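Local structure of glutamate racemase (Campylobacter jejuni, 3UHF) at residues A[169-183]-A[203-215]. The protein belongs to the Asp/Glu/hydantoin racemase family, enzymes built from two alpha/beta lobes, and here holds D-glutamic acid between them. Residues are numbered along the deposited sequence; the frame is centred on the assembly and turned at random. Where two conformers were deposited one is given.
Sequences FVPMVEEGIFEGDFL and ACTHFPLLGRSLS. With DGL (D-glutamic acid), chain C.
Glu174 and His206 both set CG anti to the carbonyl carbon (chi1 -66° and -69°); the glutamate then runs extended and brings its carboxylate to the imidazole edge. The result is a His-carboxylate hydrogen bond at the ligand pocket of this racemase-family alpha/beta fold, joining helix 169-174 to the turn after strand 199-202. His206 NE2 donates nearly straight to the anti lone pair of Glu174 OE1, 2.8 Å away, with carboxylate and imidazole almost coplanar. Val170 CG1 lies over one imidazole face, 3.9 Å from the ring centroid, and ND1 is hydrogen-bonded to Thr205 OG1, so both nitrogens are held and the ring's rotation is fixed. The same hydroxyl accepts from the amino N of D-glutamic acid, linking Glu174, His206 and Thr205 to the ligand. Val170 CG2 meets Cys204 SG, another pocket residue.

Deeper in, Phe169 turns an edge toward the face of Phe207, planes at 80°, and receives Leu210 CD1 over its own face. Val173 CG2 packs 3.6 Å from Leu210 CG, and Phe178 lies alongside Leu209, whose CD1 sits over the rim of its ring. Where helix 211-218 starts, a water accepts from Ser213 N and lies within hydrogen-bonding distance of Phe178 O and Leu209 O. Ser213 OG also donates to Phe178 O at 2.7 Å, in the carbonyl plane and on a lone pair.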
loop_
_atom_site.group_PDB
_atom_site.type_symbol
_atom_site.label_atom_id
_atom_site.label_comp_id
_atom_site.label_asym_id
_atom_site.label_seq_id
_atom_site.Cartn_x
_atom_site.Cartn_y
_atom_site.Cartn_z
ATOM N N PHE A 169 -1.704 -12.720 -7.953
ATOM C CA PHE A 169 -2.716 -11.672 -7.919
ATOM C C PHE A 169 -2.179 -10.370 -8.521
ATOM O O PHE A 169 -2.925 -9.622 -9.141
ATOM C CB PHE A 169 -3.211 -11.396 -6.492
ATOM C CG PHE A 169 -4.107 -12.468 -5.911
ATOM C CD1 PHE A 169 -4.453 -12.420 -4.553
ATOM C CD2 PHE A 169 -4.620 -13.487 -6.690
ATOM C CE1 PHE A 169 -5.281 -13.384 -4.000
ATOM C CE2 PHE A 169 -5.465 -14.456 -6.143
ATOM C CZ PHE A 169 -5.785 -14.399 -4.785
ATOM N N VAL A 170 -0.887 -10.101 -8.338
ATOM C CA VAL A 170 -0.300 -8.859 -8.842
ATOM C C VAL A 170 -0.400 -8.757 -10.371
ATOM O O VAL A 170 -1.016 -7.816 -10.883
ATOM C CB VAL A 170 1.166 -8.642 -8.350
ATOM C CG1 VAL A 170 1.858 -7.542 -9.169
ATOM C CG2 VAL A 170 1.202 -8.325 -6.840
ATOM N N PRO A 171 0.181 -9.721 -11.112
ATOM C CA PRO A 171 0.047 -9.584 -12.573
ATOM C C PRO A 171 -1.386 -9.755 -13.087
ATOM O O PRO A 171 -1.704 -9.193 -14.131
ATOM C CB PRO A 171 0.965 -10.692 -13.126
ATOM C CG PRO A 171 1.135 -11.665 -12.008
ATOM C CD PRO A 171 1.098 -10.818 -10.749
ATOM N N MET A 172 -2.227 -10.529 -12.397
ATOM C CA MET A 172 -3.630 -10.637 -12.803
ATOM C C MET A 172 -4.329 -9.282 -12.745
ATOM O O MET A 172 -5.033 -8.903 -13.683
ATOM C CB MET A 172 -4.377 -11.677 -11.964
ATOM C CG MET A 172 -3.901 -13.088 -12.284
ATOM S SD MET A 172 -4.612 -14.360 -11.226
ATOM C CE MET A 172 -6.158 -14.663 -12.101
ATOM N N VAL A 173 -4.101 -8.546 -11.659
ATOM C CA VAL A 173 -4.657 -7.205 -11.531
ATOM C C VAL A 173 -4.149 -6.305 -12.644
ATOM O O VAL A 173 -4.909 -5.537 -13.228
ATOM C CB VAL A 173 -4.342 -6.581 -10.143
ATOM C CG1 VAL A 173 -4.552 -5.072 -10.161
ATOM C CG2 VAL A 173 -5.215 -7.229 -9.079
ATOM N N GLU A 174 -2.865 -6.407 -12.965
ATOM C CA GLU A 174 -2.313 -5.557 -14.021
ATOM C C GLU A 174 -2.891 -5.891 -15.409
ATOM O O GLU A 174 -2.950 -5.016 -16.275
ATOM C CB GLU A 174 -0.775 -5.550 -13.987
ATOM C CG GLU A 174 -0.240 -4.885 -12.699
ATOM C CD GLU A 174 1.251 -4.555 -12.746
ATOM O OE1 GLU A 174 1.809 -4.212 -11.681
ATOM O OE2 GLU A 174 1.864 -4.625 -13.840
ATOM N N GLU A 175 -3.332 -7.141 -15.566
ATOM C CA GLU A 175 -3.996 -7.611 -16.792
ATOM C C GLU A 175 -5.495 -7.313 -16.783
ATOM O O GLU A 175 -6.219 -7.686 -17.708
ATOM C CB GLU A 175 -3.766 -9.118 -17.012
ATOM C CG GLU A 175 -2.406 -9.446 -17.629
ATOM C CD GLU A 175 -2.375 -10.740 -18.452
ATOM O OE1 GLU A 175 -3.437 -11.341 -18.732
ATOM O OE2 GLU A 175 -1.263 -11.152 -18.842
ATOM N N GLY A 176 -5.947 -6.642 -15.729
ATOM C CA GLY A 176 -7.335 -6.225 -15.591
ATOM C C GLY A 176 -8.298 -7.327 -15.198
ATOM O O GLY A 176 -9.506 -7.213 -15.419
ATOM N N ILE A 177 -7.778 -8.401 -14.612
ATOM C CA ILE A 177 -8.630 -9.524 -14.215
ATOM C C ILE A 177 -9.113 -9.354 -12.774
ATOM O O ILE A 177 -8.363 -9.612 -11.838
ATOM C CB ILE A 177 -7.874 -10.864 -14.360
ATOM C CG1 ILE A 177 -7.391 -11.039 -15.801
ATOM C CG2 ILE A 177 -8.771 -12.032 -13.978
ATOM C CD1 ILE A 177 -6.394 -12.169 -15.970
ATOM N N PHE A 178 -10.360 -8.921 -12.595
ATOM C CA PHE A 178 -10.853 -8.585 -11.252
ATOM C C PHE A 178 -11.968 -9.515 -10.777
ATOM O O PHE A 178 -12.440 -9.402 -9.640
ATOM C CB PHE A 178 -11.371 -7.143 -11.216
ATOM C CG PHE A 178 -10.399 -6.127 -11.737
ATOM C CD1 PHE A 178 -9.047 -6.210 -11.438
ATOM C CD2 PHE A 178 -10.838 -5.083 -12.533
ATOM C CE1 PHE A 178 -8.153 -5.271 -11.922
ATOM C CE2 PHE A 178 -9.946 -4.140 -13.017
ATOM C CZ PHE A 178 -8.602 -4.233 -12.709
ATOM N N GLU A 179 -12.388 -10.422 -11.651
ATOM C CA GLU A 179 -13.456 -11.364 -11.354
ATOM C C GLU A 179 -13.442 -12.434 -12.426
ATOM O O GLU A 179 -12.621 -12.386 -13.338
ATOM C CB GLU A 179 -14.810 -10.659 -11.364
ATOM C CG GLU A 179 -15.144 -10.040 -12.711
ATOM C CD GLU A 179 -16.476 -9.319 -12.710
ATOM O OE1 GLU A 179 -17.387 -9.741 -11.966
ATOM O OE2 GLU A 179 -16.612 -8.326 -13.456
ATOM N N GLY A 180 -14.351 -13.398 -12.320
ATOM C CA GLY A 180 -14.483 -14.427 -13.339
ATOM C C GLY A 180 -13.853 -15.764 -12.975
ATOM O O GLY A 180 -13.275 -15.912 -11.899
ATOM N N ASP A 181 -13.958 -16.727 -13.891
ATOM C CA ASP A 181 -13.545 -18.107 -13.645
ATOM C C ASP A 181 -12.048 -18.265 -13.381
ATOM O O ASP A 181 -11.642 -19.080 -12.559
ATOM C CB ASP A 181 -13.925 -18.997 -14.838
ATOM C CG ASP A 181 -15.428 -19.229 -14.969
ATOM O OD1 ASP A 181 -16.164 -18.921 -14.020
ATOM O OD2 ASP A 181 -15.854 -19.736 -16.034
ATOM N N PHE A 182 -11.234 -17.504 -14.102
ATOM C CA PHE A 182 -9.788 -17.623 -13.981
ATOM C C PHE A 182 -9.370 -17.099 -12.608
ATOM O O PHE A 182 -8.594 -17.728 -11.898
ATOM C CB PHE A 182 -9.099 -16.847 -15.112
ATOM C CG PHE A 182 -7.599 -17.016 -15.165
ATOM C CD1 PHE A 182 -6.967 -18.078 -14.535
ATOM C CD2 PHE A 182 -6.822 -16.097 -15.851
ATOM C CE1 PHE A 182 -5.583 -18.220 -14.592
ATOM C CE2 PHE A 182 -5.433 -16.236 -15.920
ATOM C CZ PHE A 182 -4.818 -17.299 -15.289
ATOM N N LEU A 183 -9.913 -15.958 -12.208
ATOM C CA LEU A 183 -9.612 -15.465 -10.864
ATOM C C LEU A 183 -10.130 -16.427 -9.781
ATOM O O LEU A 183 -9.474 -16.639 -8.760
ATOM C CB LEU A 183 -10.163 -14.055 -10.662
ATOM C CG LEU A 183 -9.832 -13.429 -9.302
ATOM C CD1 LEU A 183 -8.333 -13.096 -9.212
ATOM C CD2 LEU A 183 -10.668 -12.190 -9.094
ATOM N N ALA A 203 -2.499 -6.982 2.064
ATOM C CA ALA A 203 -1.163 -6.453 2.308
ATOM C C ALA A 203 -0.362 -6.317 1.021
ATOM O O ALA A 203 0.812 -6.711 0.959
ATOM C CB ALA A 203 -0.419 -7.349 3.315
ATOM N N CYS A 204 -0.991 -5.731 0.004
ATOM C CA CYS A 204 -0.344 -5.510 -1.290
ATOM C C CYS A 204 -1.150 -4.443 -2.023
ATOM O O CYS A 204 -2.390 -4.462 -1.990
ATOM C CB CYS A 204 -0.322 -6.804 -2.095
ATOM S SG CYS A 204 0.340 -6.643 -3.790
ATOM N N THR A 205 -0.454 -3.506 -2.663
ATOM C CA THR A 205 -1.108 -2.364 -3.299
ATOM C C THR A 205 -2.176 -2.791 -4.314
ATOM O O THR A 205 -3.167 -2.092 -4.512
ATOM C CB THR A 205 -0.089 -1.474 -4.046
ATOM O OG1 THR A 205 0.704 -2.291 -4.920
ATOM C CG2 THR A 205 0.819 -0.748 -3.065
ATOM N N HIS A 206 -1.967 -3.939 -4.957
ATOM C CA HIS A 206 -2.855 -4.356 -6.038
ATOM C C HIS A 206 -4.144 -4.974 -5.536
ATOM O O HIS A 206 -5.125 -5.072 -6.277
ATOM C CB HIS A 206 -2.157 -5.382 -6.954
ATOM C CG HIS A 206 -1.033 -4.811 -7.763
ATOM N ND1 HIS A 206 -0.007 -4.083 -7.203
ATOM C CD2 HIS A 206 -0.759 -4.895 -9.090
ATOM C CE1 HIS A 206 0.844 -3.723 -8.152
ATOM N NE2 HIS A 206 0.408 -4.200 -9.306
ATOM N N PHE A 207 -4.152 -5.412 -4.284
ATOM C CA PHE A 207 -5.237 -6.281 -3.847
ATOM C C PHE A 207 -6.619 -5.636 -3.652
ATOM O O PHE A 207 -7.625 -6.347 -3.746
ATOM C CB PHE A 207 -4.851 -7.133 -2.626
ATOM C CG PHE A 207 -3.702 -8.108 -2.874
ATOM C CD1 PHE A 207 -3.089 -8.229 -4.125
ATOM C CD2 PHE A 207 -3.260 -8.917 -1.839
ATOM C CE1 PHE A 207 -2.024 -9.119 -4.317
ATOM C CE2 PHE A 207 -2.221 -9.808 -2.014
ATOM C CZ PHE A 207 -1.592 -9.919 -3.258
ATOM N N PRO A 208 -6.690 -4.311 -3.374
ATOM C CA PRO A 208 -8.042 -3.738 -3.323
ATOM C C PRO A 208 -8.850 -3.922 -4.617
ATOM O O PRO A 208 -10.084 -3.928 -4.576
ATOM C CB PRO A 208 -7.775 -2.245 -3.049
ATOM C CG PRO A 208 -6.565 -2.257 -2.179
ATOM C CD PRO A 208 -5.693 -3.374 -2.806
ATOM N N LEU A 209 -8.169 -4.080 -5.749
ATOM C CA LEU A 209 -8.864 -4.252 -7.028
ATOM C C LEU A 209 -9.594 -5.597 -7.057
ATOM O O LEU A 209 -10.499 -5.808 -7.865
ATOM C CB LEU A 209 -7.878 -4.155 -8.205
ATOM C CG LEU A 209 -7.427 -2.770 -8.700
ATOM C CD1 LEU A 209 -8.597 -1.982 -9.277
ATOM C CD2 LEU A 209 -6.725 -1.975 -7.596
ATOM N N LEU A 210 -9.181 -6.504 -6.172
ATOM C CA LEU A 210 -9.778 -7.831 -6.065
ATOM C C LEU A 210 -10.694 -7.941 -4.858
ATOM O O LEU A 210 -11.171 -9.028 -4.523
ATOM C CB LEU A 210 -8.678 -8.882 -5.919
ATOM C CG LEU A 210 -7.637 -8.928 -7.030
ATOM C CD1 LEU A 210 -6.667 -10.070 -6.797
ATOM C CD2 LEU A 210 -8.301 -9.072 -8.405
ATOM N N GLY A 211 -10.925 -6.823 -4.180
ATOM C CA GLY A 211 -11.653 -6.869 -2.927
ATOM C C GLY A 211 -13.059 -7.431 -3.033
ATOM O O GLY A 211 -13.471 -8.235 -2.196
ATOM N N ARG A 212 -13.803 -7.018 -4.052
ATOM C CA ARG A 212 -15.164 -7.519 -4.217
ATOM C C ARG A 212 -15.155 -9.034 -4.417
ATOM O O ARG A 212 -15.950 -9.760 -3.816
ATOM C CB ARG A 212 -15.867 -6.827 -5.384
ATOM C CG ARG A 212 -17.313 -7.262 -5.581
ATOM C CD ARG A 212 -17.955 -6.575 -6.781
ATOM N NE ARG A 212 -17.309 -6.960 -8.033
ATOM C CZ ARG A 212 -16.425 -6.209 -8.685
ATOM N NH1 ARG A 212 -15.887 -6.650 -9.815
ATOM N NH2 ARG A 212 -16.079 -5.019 -8.210
ATOM N N SER A 213 -14.237 -9.509 -5.252
ATOM C CA SER A 213 -14.115 -10.936 -5.507
ATOM C C SER A 213 -13.634 -11.711 -4.281
ATOM O O SER A 213 -14.130 -12.803 -4.006
ATOM C CB SER A 213 -13.187 -11.184 -6.703
ATOM O OG SER A 213 -13.850 -10.843 -7.905
ATOM N N LEU A 214 -12.667 -11.158 -3.558
ATOM C CA LEU A 214 -12.175 -11.803 -2.335
ATOM C C LEU A 214 -13.280 -11.897 -1.286
ATOM O O LEU A 214 -13.436 -12.920 -0.618
ATOM C CB LEU A 214 -10.946 -11.071 -1.778
ATOM C CG LEU A 214 -9.643 -11.245 -2.566
ATOM C CD1 LEU A 214 -8.601 -10.212 -2.142
ATOM C CD2 LEU A 214 -9.110 -12.645 -2.354
ATOM N N SER A 215 -14.061 -10.830 -1.161
ATOM C CA SER A 215 -15.146 -10.801 -0.177
ATOM C C SER A 215 -16.220 -11.825 -0.528
ATOM O O SER A 215 -16.738 -12.517 0.346
ATOM C CB SER A 215 -15.729 -9.393 -0.069
ATOM O OG SER A 215 -16.695 -9.327 0.962
HETATM N N DGL C . 3.604 -2.695 -4.773
HETATM C CA DGL C . 3.833 -4.094 -4.397
HETATM C C DGL C . 3.288 -4.359 -3.002
HETATM O O DGL C . 2.438 -3.612 -2.497
HETATM C CB DGL C . 3.157 -5.044 -5.386
HETATM C CG DGL C . 3.813 -5.045 -6.766
HETATM C CD DGL C . 5.266 -5.460 -6.672
HETATM O OE1 DGL C . 6.148 -4.578 -6.772
HETATM O OE2 DGL C . 5.521 -6.665 -6.456
HETATM O OXT DGL C . 3.664 -5.343 -2.379
HETATM O O HOH W 1 -12.924 -7.680 -7.394
#